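Local coordinates for protein glia-derived nexin (Homo sapiens, PDB 4DY0) that inhibits serine proteases including thrombin, trypsin and urokinase, binds heparin, and promotes neurite extension by blocking thrombin, at residues A[28-34]-A[372-378]; A[187-191]-A[354-358]; A[18-23]-A[288-292]; A[258-262]-A[359-365]. All coordinates share one frame; numbering follows the deposited sequence.

Contact 1 (A[28-34]-A[372-378])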
loop_
_atom_site.group_PDB
_atom_site.type_symbol
_atom_site.label_atom_id
_atom_site.label_comp_id
_atom_site.label_asym_id
_atom_site.label_seq_id
_atom_site.Cartn_x
_atom_site.Cartn_y
_atom_site.Cartn_z
ATOM N N PRO A 28 1.444 -2.011 17.024
ATOM C CA PRO A 28 1.877 -3.401 16.885
ATOM C C PRO A 28 0.734 -4.398 16.727
ATOM O O PRO A 28 0.918 -5.449 16.111
ATOM C CB PRO A 28 2.625 -3.674 18.197
ATOM C CG PRO A 28 2.949 -2.331 18.756
ATOM C CD PRO A 28 1.866 -1.415 18.303
ATOM N N HIS A 29 -0.435 -4.075 17.276
ATOM C CA HIS A 29 -1.534 -5.045 17.348
ATOM C C HIS A 29 -2.723 -4.738 16.438
ATOM O O HIS A 29 -3.752 -5.411 16.505
ATOM C CB HIS A 29 -2.011 -5.217 18.795
ATOM C CG HIS A 29 -0.976 -5.802 19.702
ATOM N ND1 HIS A 29 -0.874 -5.462 21.035
ATOM C CD2 HIS A 29 0.019 -6.690 19.464
ATOM C CE1 HIS A 29 0.129 -6.127 21.581
ATOM N NE2 HIS A 29 0.689 -6.878 20.648
ATOM N N ASP A 30 -2.577 -3.735 15.583
ATOM C CA ASP A 30 -3.651 -3.361 14.670
ATOM C C ASP A 30 -3.477 -3.964 13.284
ATOM O O ASP A 30 -2.386 -4.387 12.903
ATOM C CB ASP A 30 -3.724 -1.839 14.534
ATOM C CG ASP A 30 -4.173 -1.162 15.813
ATOM O OD1 ASP A 30 -4.653 -1.867 16.731
ATOM O OD2 ASP A 30 -4.047 0.075 15.895
ATOM N N ASN A 31 -4.566 -3.990 12.530
ATOM C CA ASN A 31 -4.500 -4.328 11.129
ATOM C C ASN A 31 -4.019 -3.107 10.364
ATOM O O ASN A 31 -4.671 -2.067 10.352
ATOM C CB ASN A 31 -5.865 -4.793 10.626
ATOM C CG ASN A 31 -6.269 -6.128 11.207
ATOM O OD1 ASN A 31 -5.429 -6.892 11.701
ATOM N ND2 ASN A 31 -7.562 -6.425 11.157
ATOM N N ILE A 32 -2.854 -3.225 9.743
ATOM C CA ILE A 32 -2.291 -2.116 8.991
ATOM C C ILE A 32 -2.097 -2.541 7.545
ATOM O O ILE A 32 -1.383 -3.502 7.264
ATOM C CB ILE A 32 -0.947 -1.663 9.581
ATOM C CG1 ILE A 32 -1.124 -1.222 11.037
ATOM C CG2 ILE A 32 -0.364 -0.533 8.756
ATOM C CD1 ILE A 32 -1.988 0.020 11.201
ATOM N N VAL A 33 -2.757 -1.838 6.631
ATOM C CA VAL A 33 -2.635 -2.134 5.211
ATOM C C VAL A 33 -2.283 -0.874 4.442
ATOM O O VAL A 33 -3.088 0.050 4.331
ATOM C CB VAL A 33 -3.918 -2.759 4.641
ATOM C CG1 VAL A 33 -3.687 -3.231 3.208
ATOM C CG2 VAL A 33 -4.364 -3.914 5.517
ATOM N N ILE A 34 -1.064 -0.856 3.922
ATOM C CA ILE A 34 -0.499 0.298 3.248
ATOM C C ILE A 34 -0.184 -0.069 1.804
ATOM O O ILE A 34 -0.043 -1.253 1.469
ATOM C CB ILE A 34 0.825 0.699 3.928
ATOM C CG1 ILE A 34 0.565 1.244 5.336
ATOM C CG2 ILE A 34 1.593 1.692 3.084
ATOM C CD1 ILE A 34 -0.289 2.471 5.357
ATOM N N PHE A 372 0.961 -3.562 -2.255
ATOM C CA PHE A 372 0.362 -3.694 -0.933
ATOM C C PHE A 372 1.384 -4.206 0.060
ATOM O O PHE A 372 2.227 -5.047 -0.269
ATOM C CB PHE A 372 -0.789 -4.702 -0.945
ATOM C CG PHE A 372 -2.070 -4.179 -1.522
ATOM C CD1 PHE A 372 -2.250 -4.097 -2.895
ATOM C CD2 PHE A 372 -3.115 -3.813 -0.692
ATOM C CE1 PHE A 372 -3.442 -3.638 -3.427
ATOM C CE2 PHE A 372 -4.311 -3.352 -1.222
ATOM C CZ PHE A 372 -4.472 -3.263 -2.592
ATOM N N MET A 373 1.287 -3.705 1.284
ATOM C CA MET A 373 2.006 -4.277 2.407
ATOM C C MET A 373 1.077 -4.230 3.614
ATOM O O MET A 373 0.507 -3.182 3.932
ATOM C CB MET A 373 3.291 -3.504 2.679
ATOM C CG MET A 373 4.156 -4.118 3.765
ATOM S SD MET A 373 5.763 -3.316 3.877
ATOM C CE MET A 373 6.615 -4.411 5.019
ATOM N N GLY A 374 0.911 -5.363 4.283
ATOM C CA GLY A 374 -0.042 -5.422 5.374
ATOM C C GLY A 374 0.389 -6.250 6.566
ATOM O O GLY A 374 1.087 -7.262 6.431
ATOM N N GLN A 375 -0.026 -5.814 7.748
ATOM C CA GLN A 375 0.112 -6.650 8.920
ATOM C C GLN A 375 -1.295 -6.991 9.390
ATOM O O GLN A 375 -2.088 -6.107 9.705
ATOM C CB GLN A 375 0.938 -5.956 10.011
ATOM C CG GLN A 375 0.160 -5.548 11.232
ATOM C CD GLN A 375 1.058 -5.136 12.386
ATOM O OE1 GLN A 375 2.165 -5.648 12.537
ATOM N NE2 GLN A 375 0.582 -4.203 13.206
ATOM N N ILE A 376 -1.616 -8.278 9.401
ATOM C CA ILE A 376 -2.947 -8.707 9.807
ATOM C C ILE A 376 -2.891 -9.356 11.179
ATOM O O ILE A 376 -2.346 -10.451 11.328
ATOM C CB ILE A 376 -3.555 -9.701 8.799
ATOM C CG1 ILE A 376 -3.619 -9.076 7.398
ATOM C CG2 ILE A 376 -4.929 -10.167 9.267
ATOM C CD1 ILE A 376 -4.402 -7.763 7.334
ATOM N N ASN A 377 -3.446 -8.668 12.174
ATOM C CA ASN A 377 -3.504 -9.174 13.544
ATOM C C ASN A 377 -4.799 -9.918 13.834
ATOM O O ASN A 377 -4.873 -10.714 14.769
ATOM C CB ASN A 377 -3.338 -8.024 14.539
ATOM C CG ASN A 377 -1.891 -7.704 14.810
ATOM O OD1 ASN A 377 -1.388 -6.643 14.427
ATOM N ND2 ASN A 377 -1.197 -8.633 15.453
ATOM N N LYS A 378 -5.822 -9.643 13.034
ATOM C CA LYS A 378 -7.092 -10.348 13.137
ATOM C C LYS A 378 -7.865 -10.218 11.830
ATOM O O LYS A 378 -8.380 -9.150 11.522
ATOM C CB LYS A 378 -7.927 -9.803 14.296
ATOM C CG LYS A 378 -9.051 -10.737 14.722
ATOM C CD LYS A 378 -9.657 -10.316 16.053
ATOM C CE LYS A 378 -10.399 -8.994 15.934
ATOM N NZ LYS A 378 -11.015 -8.594 17.231
HETATM O O HOH W 1 3.295 -6.198 15.195
#
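N31 and the C-terminal residues N377 and K378 are tied together where strand 32-34 joins strand 369-376, an edge of the B sheet in the serpin core. The N31 side chain can be followed outward. Its CB lies 4.1 Å from Q375 O. CG stands opposite the carbonyl carbon of N31 (chi1 -69°), which carries the amide across to the partner chain. There OD1 accepts two backbone N-H groups, from N377 N at 2.7 Å, nearly in line with the C=O bond, and from K378 N at 3.1 Å, on a lone pair. At the tip ND2 donates to K378 O at 2.9 Å, a bond lying close to the N31 amide plane. Three bonds thus fix the rotation of this amide and pin the chain just past the strand end. With an alanine here, the backbone N-H groups of N377 and K378 and the carbonyl of K378 would probably lose these mates, and the C-terminal residues could stray from the strand edge. Side by side with I32, the Q375 chain runs out extended beyond CG, and NE2 donates to D30 O at 3.0 Å, while one water bridges Q375 OE1 and P28 O. Antiparallel pairing is regular beyond this: I32 and Q375 exchange two backbone bonds, I34 and M373 two more, and the axes run 4.6 Å apart at 179°. V33 CG1 meets the F372 ring at its edge, 4.0 Å from CD2. On one face I23 of helix 5-26 packs against I32 and I34; on the other V33 and F372 reach strand 319-328, while strand 358-364 pairs with the far side of strand 369-376.

Contact 2 (A[187-191]-A[354-358])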
loop_
_atom_site.group_PDB
_atom_site.type_symbol
_atom_site.label_atom_id
_atom_site.label_comp_id
_atom_site.label_asym_id
_atom_site.label_seq_id
_atom_site.Cartn_x
_atom_site.Cartn_y
_atom_site.Cartn_z
ATOM N N THR A 187 -9.389 -22.147 13.757
ATOM C CA THR A 187 -8.866 -21.275 14.797
ATOM C C THR A 187 -7.735 -20.358 14.317
ATOM O O THR A 187 -6.742 -20.816 13.749
ATOM C CB THR A 187 -8.355 -22.089 15.995
ATOM O OG1 THR A 187 -9.436 -22.840 16.561
ATOM C CG2 THR A 187 -7.772 -21.167 17.059
ATOM N N PHE A 188 -7.901 -19.059 14.555
ATOM C CA PHE A 188 -6.835 -18.088 14.361
ATOM C C PHE A 188 -6.499 -17.543 15.746
ATOM O O PHE A 188 -7.384 -17.085 16.459
ATOM C CB PHE A 188 -7.300 -16.964 13.424
ATOM C CG PHE A 188 -6.237 -15.940 13.116
ATOM C CD1 PHE A 188 -5.462 -16.041 11.969
ATOM C CD2 PHE A 188 -6.015 -14.869 13.971
ATOM C CE1 PHE A 188 -4.481 -15.097 11.684
ATOM C CE2 PHE A 188 -5.037 -13.924 13.692
ATOM C CZ PHE A 188 -4.269 -14.038 12.547
ATOM N N VAL A 189 -5.237 -17.631 16.153
ATOM C CA VAL A 189 -4.840 -17.095 17.452
ATOM C C VAL A 189 -4.262 -15.695 17.280
ATOM O O VAL A 189 -3.163 -15.527 16.753
ATOM C CB VAL A 189 -3.821 -17.998 18.168
ATOM C CG1 VAL A 189 -3.455 -17.401 19.518
ATOM C CG2 VAL A 189 -4.391 -19.389 18.360
ATOM N N ALA A 190 -5.011 -14.687 17.718
ATOM C CA ALA A 190 -4.602 -13.300 17.513
ATOM C C ALA A 190 -3.555 -12.870 18.524
ATOM O O ALA A 190 -3.122 -13.666 19.358
ATOM C CB ALA A 190 -5.802 -12.373 17.554
ATOM N N ALA A 191 -3.149 -11.607 18.438
ATOM C CA ALA A 191 -2.109 -11.065 19.309
ATOM C C ALA A 191 -2.460 -11.180 20.798
ATOM O O ALA A 191 -1.609 -11.541 21.617
ATOM C CB ALA A 191 -1.811 -9.619 18.936
ATOM N N VAL A 354 -1.680 -20.300 7.980
ATOM C CA VAL A 354 -1.695 -18.921 8.429
ATOM C C VAL A 354 -2.723 -18.740 9.541
ATOM O O VAL A 354 -3.829 -18.264 9.294
ATOM C CB VAL A 354 -2.016 -17.975 7.261
ATOM C CG1 VAL A 354 -2.115 -16.547 7.747
ATOM C CG2 VAL A 354 -0.953 -18.100 6.185
ATOM N N ASP A 355 -2.351 -19.119 10.763
ATOM C CA ASP A 355 -3.288 -19.128 11.889
ATOM C C ASP A 355 -2.889 -18.177 13.022
ATOM O O ASP A 355 -3.438 -18.244 14.119
ATOM C CB ASP A 355 -3.445 -20.552 12.430
ATOM C CG ASP A 355 -2.120 -21.162 12.873
ATOM O OD1 ASP A 355 -1.084 -20.470 12.802
ATOM O OD2 ASP A 355 -2.111 -22.340 13.291
ATOM N N ARG A 356 -1.931 -17.299 12.751
ATOM C CA ARG A 356 -1.468 -16.321 13.733
ATOM C C ARG A 356 -1.131 -15.035 12.980
ATOM O O ARG A 356 -0.991 -15.059 11.761
ATOM C CB ARG A 356 -0.236 -16.852 14.476
ATOM C CG ARG A 356 -0.477 -18.131 15.273
ATOM C CD ARG A 356 0.817 -18.914 15.542
ATOM N NE ARG A 356 1.311 -19.565 14.329
ATOM C CZ ARG A 356 2.514 -19.366 13.793
ATOM N NH1 ARG A 356 3.384 -18.548 14.370
ATOM N NH2 ARG A 356 2.854 -20.004 12.681
ATOM N N PRO A 357 -1.011 -13.904 13.695
ATOM C CA PRO A 357 -0.729 -12.636 13.009
ATOM C C PRO A 357 0.363 -12.782 11.947
ATOM O O PRO A 357 1.383 -13.438 12.189
ATOM C CB PRO A 357 -0.265 -11.728 14.145
ATOM C CG PRO A 357 -1.041 -12.230 15.342
ATOM C CD PRO A 357 -1.155 -13.732 15.153
ATOM N N PHE A 358 0.145 -12.179 10.781
ATOM C CA PHE A 358 1.039 -12.374 9.643
ATOM C C PHE A 358 1.278 -11.110 8.828
ATOM O O PHE A 358 0.548 -10.125 8.943
ATOM C CB PHE A 358 0.513 -13.487 8.723
ATOM C CG PHE A 358 -0.819 -13.179 8.078
ATOM C CD1 PHE A 358 -2.006 -13.357 8.780
ATOM C CD2 PHE A 358 -0.885 -12.735 6.765
ATOM C CE1 PHE A 358 -3.236 -13.087 8.189
ATOM C CE2 PHE A 358 -2.113 -12.461 6.163
ATOM C CZ PHE A 358 -3.288 -12.637 6.880
#
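F188 and V189, at the end of strand 184-189 in the serpin C sheet, meet the turn that carries the chain from strand 351-353 toward strand 358-364 of the B sheet. A single backbone bond joins the two: V189 N donates to D355 O at 2.8 Å. The same oxygen also takes the CA-H of F188, with CA 3.4 Å away. CG of F188 is turned opposite its own amide nitrogen (chi1 -177°), and this lays the ring under the turn: D355 O and R356 CA stand over one face, both offset toward the rim. CZ comes within 3.3 Å of R356 C, and at the ring edge, near its plane, CE1 lies 4.2 Å from F358 CD1. A serine in place of F188 would probably open a gap beneath the D355-R356 peptide and leave the P357 ring and the F358 edge less supported. P357 packs on the same strand end, CD 3.1 Å from V189 O and CG 3.8 Å from A191 N. Within the turn R356 NE forms a salt bridge with D355 OD1 at 3.0 Å, approaching on the syn side, and R356 NH1 bonds P239 O. Around this junction F188 packs on V198 and M200 of strand 195-213, V354 and F358 lean on strand 232-239, and F358 also meets F277 of strand 266-284.

Contact 3 (A[18-23]-A[288-292])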
loop_
_atom_site.group_PDB
_atom_site.type_symbol
_atom_site.label_atom_id
_atom_site.label_comp_id
_atom_site.label_asym_id
_atom_site.label_seq_id
_atom_site.Cartn_x
_atom_site.Cartn_y
_atom_site.Cartn_z
ATOM N N GLN A 18 9.295 1.863 4.505
ATOM C CA GLN A 18 9.794 2.527 5.706
ATOM C C GLN A 18 8.653 3.167 6.481
ATOM O O GLN A 18 8.635 3.139 7.713
ATOM C CB GLN A 18 10.839 3.583 5.348
ATOM C CG GLN A 18 12.210 3.002 5.046
ATOM C CD GLN A 18 13.195 4.052 4.578
ATOM O OE1 GLN A 18 13.929 3.839 3.614
ATOM N NE2 GLN A 18 13.215 5.195 5.256
ATOM N N VAL A 19 7.702 3.742 5.754
ATOM C CA VAL A 19 6.519 4.306 6.380
ATOM C C VAL A 19 5.733 3.202 7.078
ATOM O O VAL A 19 5.370 3.332 8.248
ATOM C CB VAL A 19 5.628 5.043 5.361
ATOM C CG1 VAL A 19 4.288 5.401 5.982
ATOM C CG2 VAL A 19 6.345 6.289 4.841
ATOM N N PHE A 20 5.488 2.104 6.368
ATOM C CA PHE A 20 4.806 0.961 6.974
ATOM C C PHE A 20 5.485 0.547 8.278
ATOM O O PHE A 20 4.815 0.295 9.288
ATOM C CB PHE A 20 4.764 -0.223 6.006
ATOM C CG PHE A 20 4.207 -1.485 6.612
ATOM C CD1 PHE A 20 2.838 -1.726 6.615
ATOM C CD2 PHE A 20 5.050 -2.432 7.178
ATOM C CE1 PHE A 20 2.324 -2.883 7.167
ATOM C CE2 PHE A 20 4.540 -3.594 7.740
ATOM C CZ PHE A 20 3.179 -3.822 7.732
ATOM N N ASN A 21 6.815 0.478 8.252
ATOM C CA ASN A 21 7.585 0.039 9.414
ATOM C C ASN A 21 7.404 0.968 10.606
ATOM O O ASN A 21 7.489 0.550 11.761
ATOM C CB ASN A 21 9.067 -0.083 9.063
ATOM C CG ASN A 21 9.340 -1.220 8.108
ATOM O OD1 ASN A 21 8.547 -2.157 8.000
ATOM N ND2 ASN A 21 10.470 -1.154 7.411
ATOM N N GLN A 22 7.155 2.236 10.321
ATOM C CA GLN A 22 6.902 3.195 11.378
ATOM C C GLN A 22 5.553 2.939 12.010
ATOM O O GLN A 22 5.439 2.792 13.229
ATOM C CB GLN A 22 6.913 4.606 10.818
ATOM C CG GLN A 22 8.281 5.181 10.622
ATOM C CD GLN A 22 8.204 6.670 10.441
ATOM O OE1 GLN A 22 8.731 7.218 9.480
ATOM N NE2 GLN A 22 7.511 7.340 11.357
ATOM N N ILE A 23 4.528 2.895 11.167
ATOM C CA ILE A 23 3.160 2.744 11.638
ATOM C C ILE A 23 3.028 1.475 12.464
ATOM O O ILE A 23 2.497 1.483 13.571
ATOM C CB ILE A 23 2.172 2.706 10.463
ATOM C CG1 ILE A 23 2.288 3.993 9.642
ATOM C CG2 ILE A 23 0.747 2.505 10.975
ATOM C CD1 ILE A 23 1.631 3.919 8.276
ATOM N N PRO A 288 4.291 9.918 9.925
ATOM C CA PRO A 288 5.397 9.091 9.462
ATOM C C PRO A 288 6.286 9.841 8.473
ATOM O O PRO A 288 7.512 9.711 8.516
ATOM C CB PRO A 288 4.692 7.924 8.766
ATOM C CG PRO A 288 3.371 7.832 9.448
ATOM C CD PRO A 288 2.987 9.250 9.765
ATOM N N LEU A 289 5.682 10.627 7.588
ATOM C CA LEU A 289 6.475 11.396 6.629
ATOM C C LEU A 289 7.385 12.412 7.330
ATOM O O LEU A 289 8.530 12.607 6.931
ATOM C CB LEU A 289 5.581 12.065 5.580
ATOM C CG LEU A 289 4.945 11.089 4.580
ATOM C CD1 LEU A 289 3.994 11.804 3.644
ATOM C CD2 LEU A 289 6.007 10.331 3.787
ATOM N N LYS A 290 6.878 13.055 8.378
ATOM C CA LYS A 290 7.698 13.967 9.169
ATOM C C LYS A 290 8.946 13.268 9.714
ATOM O O LYS A 290 10.048 13.806 9.645
ATOM C CB LYS A 290 6.904 14.537 10.340
ATOM C CG LYS A 290 5.763 15.457 9.962
ATOM C CD LYS A 290 5.146 16.064 11.223
ATOM C CE LYS A 290 3.915 16.891 10.903
ATOM N NZ LYS A 290 3.391 17.562 12.120
ATOM N N VAL A 291 8.765 12.073 10.268
ATOM C CA VAL A 291 9.878 11.313 10.828
ATOM C C VAL A 291 10.954 11.080 9.771
ATOM O O VAL A 291 12.144 11.005 10.092
ATOM C CB VAL A 291 9.412 9.958 11.402
ATOM C CG1 VAL A 291 10.609 9.070 11.747
ATOM C CG2 VAL A 291 8.515 10.173 12.615
ATOM N N LEU A 292 10.529 10.968 8.515
ATOM C CA LEU A 292 11.457 10.804 7.396
ATOM C C LEU A 292 12.139 12.114 7.011
ATOM O O LEU A 292 13.079 12.123 6.215
ATOM C CB LEU A 292 10.747 10.217 6.173
ATOM C CG LEU A 292 10.296 8.758 6.262
ATOM C CD1 LEU A 292 9.751 8.294 4.915
ATOM C CD2 LEU A 292 11.437 7.855 6.730
#
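V19 and P288 lie at the centre of a helix-helix packing in which helix 5-26, helix A of the serpin fold, meets the short helix 286-291. Their CA atoms, 5.8 Å apart, are the closest CA pair across the two segments. Apolar contacts form one group. The two branches of V19 do different work: CG1, opposite the residue's own nitrogen (chi1 170°), touches P288 CB at 3.8 Å, whereas CG2 faces L292 CD1 at 4.0 Å and lies 4.2 Å from L289 CD2. V19 meets both P288 and L292 at about a right angle. One turn later, I23 CG1 continues the row against P288 CG at 4.0 Å.

The second kind is polar-to-apolar, and Q22, which buries more surface here than any other residue, dominates it. Q22 stretches out beyond CG; it and V291 approach from opposite directions, Q22 CD 3.6 Å from V291 CB. The amide end also nears the backbone of P288, though which of its atoms does so is uncertain.

Deeper in the fold V19 packs on I39 and L289 on L43, both of helix 36-47, which places the pair of helices over a third. The far side of helix 5-26 sends F20 against strands 32-34 and 369-376. At the more exposed end of the interface, Q18 crosses L292 obliquely, with NE2 3.5 Å from CD2.

Contact 4 (A[258-262]-A[359-365])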
loop_
_atom_site.group_PDB
_atom_site.type_symbol
_atom_site.label_atom_id
_atom_site.label_comp_id
_atom_site.label_asym_id
_atom_site.label_seq_id
_atom_site.Cartn_x
_atom_site.Cartn_y
_atom_site.Cartn_z
ATOM N N ILE A 258 12.775 -8.879 0.388
ATOM C CA ILE A 258 11.974 -9.536 -0.635
ATOM C C ILE A 258 12.865 -10.187 -1.695
ATOM O O ILE A 258 12.595 -11.304 -2.138
ATOM C CB ILE A 258 11.010 -8.549 -1.312
ATOM C CG1 ILE A 258 10.079 -7.924 -0.276
ATOM C CG2 ILE A 258 10.221 -9.244 -2.419
ATOM C CD1 ILE A 258 9.075 -6.966 -0.872
ATOM N N ASP A 259 13.923 -9.488 -2.100
ATOM C CA ASP A 259 14.887 -10.053 -3.040
ATOM C C ASP A 259 15.548 -11.280 -2.426
ATOM O O ASP A 259 15.792 -12.275 -3.098
ATOM C CB ASP A 259 15.953 -9.024 -3.420
ATOM C CG ASP A 259 15.386 -7.856 -4.202
ATOM O OD1 ASP A 259 14.222 -7.940 -4.649
ATOM O OD2 ASP A 259 16.105 -6.849 -4.372
ATOM N N SER A 260 15.829 -11.204 -1.135
ATOM C CA SER A 260 16.435 -12.323 -0.437
ATOM C C SER A 260 15.507 -13.537 -0.475
ATOM O O SER A 260 15.956 -14.651 -0.732
ATOM C CB SER A 260 16.771 -11.937 1.004
ATOM O OG SER A 260 17.377 -13.015 1.688
ATOM N N TRP A 261 14.216 -13.320 -0.230
ATOM C CA TRP A 261 13.254 -14.417 -0.282
ATOM C C TRP A 261 13.294 -15.072 -1.654
ATOM O O TRP A 261 13.311 -16.296 -1.767
ATOM C CB TRP A 261 11.824 -13.949 0.024
ATOM C CG TRP A 261 11.621 -13.390 1.403
ATOM C CD1 TRP A 261 12.492 -13.452 2.453
ATOM C CD2 TRP A 261 10.456 -12.711 1.890
ATOM N NE1 TRP A 261 11.951 -12.835 3.554
ATOM C CE2 TRP A 261 10.701 -12.373 3.236
ATOM C CE3 TRP A 261 9.233 -12.346 1.315
ATOM C CZ2 TRP A 261 9.766 -11.692 4.018
ATOM C CZ3 TRP A 261 8.308 -11.672 2.091
ATOM C CH2 TRP A 261 8.579 -11.350 3.428
ATOM N N MET A 262 13.314 -14.245 -2.696
ATOM C CA MET A 262 13.311 -14.732 -4.073
ATOM C C MET A 262 14.397 -15.775 -4.336
ATOM O O MET A 262 14.184 -16.729 -5.080
ATOM C CB MET A 262 13.461 -13.567 -5.054
ATOM C CG MET A 262 12.313 -12.565 -5.024
ATOM S SD MET A 262 10.723 -13.316 -5.414
ATOM C CE MET A 262 9.678 -11.868 -5.552
ATOM N N LEU A 359 2.315 -11.159 8.001
ATOM C CA LEU A 359 2.650 -10.075 7.096
ATOM C C LEU A 359 2.361 -10.520 5.672
ATOM O O LEU A 359 2.543 -11.686 5.334
ATOM C CB LEU A 359 4.137 -9.741 7.217
ATOM C CG LEU A 359 4.632 -8.574 6.363
ATOM C CD1 LEU A 359 4.466 -7.275 7.125
ATOM C CD2 LEU A 359 6.085 -8.777 5.975
ATOM N N PHE A 360 1.914 -9.599 4.828
ATOM C CA PHE A 360 1.743 -9.937 3.427
ATOM C C PHE A 360 2.110 -8.787 2.505
ATOM O O PHE A 360 1.956 -7.616 2.867
ATOM C CB PHE A 360 0.326 -10.450 3.142
ATOM C CG PHE A 360 -0.706 -9.371 3.021
ATOM C CD1 PHE A 360 -1.511 -9.039 4.096
ATOM C CD2 PHE A 360 -0.895 -8.704 1.816
ATOM C CE1 PHE A 360 -2.477 -8.045 3.978
ATOM C CE2 PHE A 360 -1.856 -7.714 1.691
ATOM C CZ PHE A 360 -2.648 -7.384 2.771
ATOM N N PHE A 361 2.619 -9.142 1.328
ATOM C CA PHE A 361 2.910 -8.188 0.268
ATOM C C PHE A 361 2.070 -8.537 -0.945
ATOM O O PHE A 361 1.752 -9.700 -1.171
ATOM C CB PHE A 361 4.372 -8.289 -0.176
ATOM C CG PHE A 361 5.361 -7.795 0.828
ATOM C CD1 PHE A 361 6.085 -8.688 1.600
ATOM C CD2 PHE A 361 5.599 -6.438 0.978
ATOM C CE1 PHE A 361 7.013 -8.236 2.518
ATOM C CE2 PHE A 361 6.524 -5.978 1.891
ATOM C CZ PHE A 361 7.233 -6.879 2.666
ATOM N N ILE A 362 1.737 -7.526 -1.734
ATOM C CA ILE A 362 1.252 -7.738 -3.085
ATOM C C ILE A 362 2.280 -7.093 -4.003
ATOM O O ILE A 362 2.514 -5.889 -3.932
ATOM C CB ILE A 362 -0.137 -7.106 -3.317
ATOM C CG1 ILE A 362 -1.184 -7.787 -2.443
ATOM C CG2 ILE A 362 -0.544 -7.226 -4.785
ATOM C CD1 ILE A 362 -1.448 -9.216 -2.844
ATOM N N ARG A 363 2.902 -7.899 -4.855
ATOM C CA ARG A 363 4.010 -7.430 -5.672
ATOM C C ARG A 363 3.697 -7.498 -7.166
ATOM O O ARG A 363 3.152 -8.490 -7.652
ATOM C CB ARG A 363 5.254 -8.262 -5.362
ATOM C CG ARG A 363 6.546 -7.742 -5.955
ATOM C CD ARG A 363 7.735 -8.485 -5.350
ATOM N NE ARG A 363 9.012 -7.934 -5.786
ATOM C CZ ARG A 363 9.710 -8.393 -6.821
ATOM N NH1 ARG A 363 10.866 -7.830 -7.151
ATOM N NH2 ARG A 363 9.248 -9.414 -7.530
ATOM N N HIS A 364 4.036 -6.433 -7.882
ATOM C CA HIS A 364 4.012 -6.442 -9.336
ATOM C C HIS A 364 5.423 -6.791 -9.786
ATOM O O HIS A 364 6.325 -5.955 -9.749
ATOM C CB HIS A 364 3.583 -5.077 -9.877
ATOM C CG HIS A 364 3.392 -5.044 -11.362
ATOM N ND1 HIS A 364 4.311 -4.475 -12.218
ATOM C CD2 HIS A 364 2.385 -5.502 -12.143
ATOM C CE1 HIS A 364 3.881 -4.587 -13.462
ATOM N NE2 HIS A 364 2.715 -5.208 -13.445
ATOM N N ASN A 365 5.611 -8.037 -10.197
ATOM C CA ASN A 365 6.948 -8.589 -10.409
ATOM C C ASN A 365 7.761 -7.983 -11.559
ATOM O O ASN A 365 8.978 -7.830 -11.444
ATOM C CB ASN A 365 6.868 -10.117 -10.502
ATOM C CG ASN A 365 6.265 -10.739 -9.246
ATOM O OD1 ASN A 365 6.774 -10.539 -8.143
ATOM N ND2 ASN A 365 5.174 -11.481 -9.406
#
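I258, W261 and M262 on helix 255-262 cover F361 and R363 on strand 358-364, a helix packed across a strand of the serpin B sheet. The segment axes lie 12.6 Å apart at a signed angle of -84°, so the helix spans nearly perpendicular to the strand, and side chains alone bridge the distance. The F361 ring is met at a face and at an edge. I258 and F361 point at each other from opposite directions, with I258 CD1 over the centre of one face, 3.8 Å from the centroid and only 8° off the normal, a clear CH-pi contact. W261 instead brings CH2 to the edge of the F361 ring, near its plane, 3.6 Å from CE1. The two ring planes are inclined at 63°, so the pair is neither a stack nor T-shaped. The same CH2 lies 4.4 Å from L359 CD2, which is in turn at the edge of the indole; W261 NE1 bonds Y220 OH, and the indole stacks on F222.

R363 is extended from CG to NE and slides past I258 in the opposite direction, so that I258 CG2 lies 3.8 Å from R363 NE. M262 bends at chi2 and crosses the guanidinium at a slant, its methyl CE over one face. D259 OD1 is 4.2 Å from R363 NH1 but well out of the guanidinium plane; at most a longer-range attraction is likely, since no N-H points at the oxygen. The guanidinium is oriented by N365 within its own segment: R363 NH2 donates to a lone pair of N365 OD1 at 2.8 Å.

How the contacts relate
Contact 1 closes the longest loop in the set, and contacts 2 and 4 are nested inside it along the chain, crossing each other, while contact 3 alternates with all the others. Contacts 1 and 4 meet through neighbouring strands 369-376 and 358-364, with centres about 16 Å apart. Contact 2 lies about 12 Å from contact 1, centre to centre, where I376 N probably bonds F358 O; its second segment runs straight into that of contact 4. Helix 5-26 of contact 3 is followed by strand 32-34 of contact 1, centres about 14 Å apart, and F20 touches both M373 and L359. Contacts 1, 3 and 4 thus gather both chain ends around the B sheet, with contact 2 at its C-sheet junction.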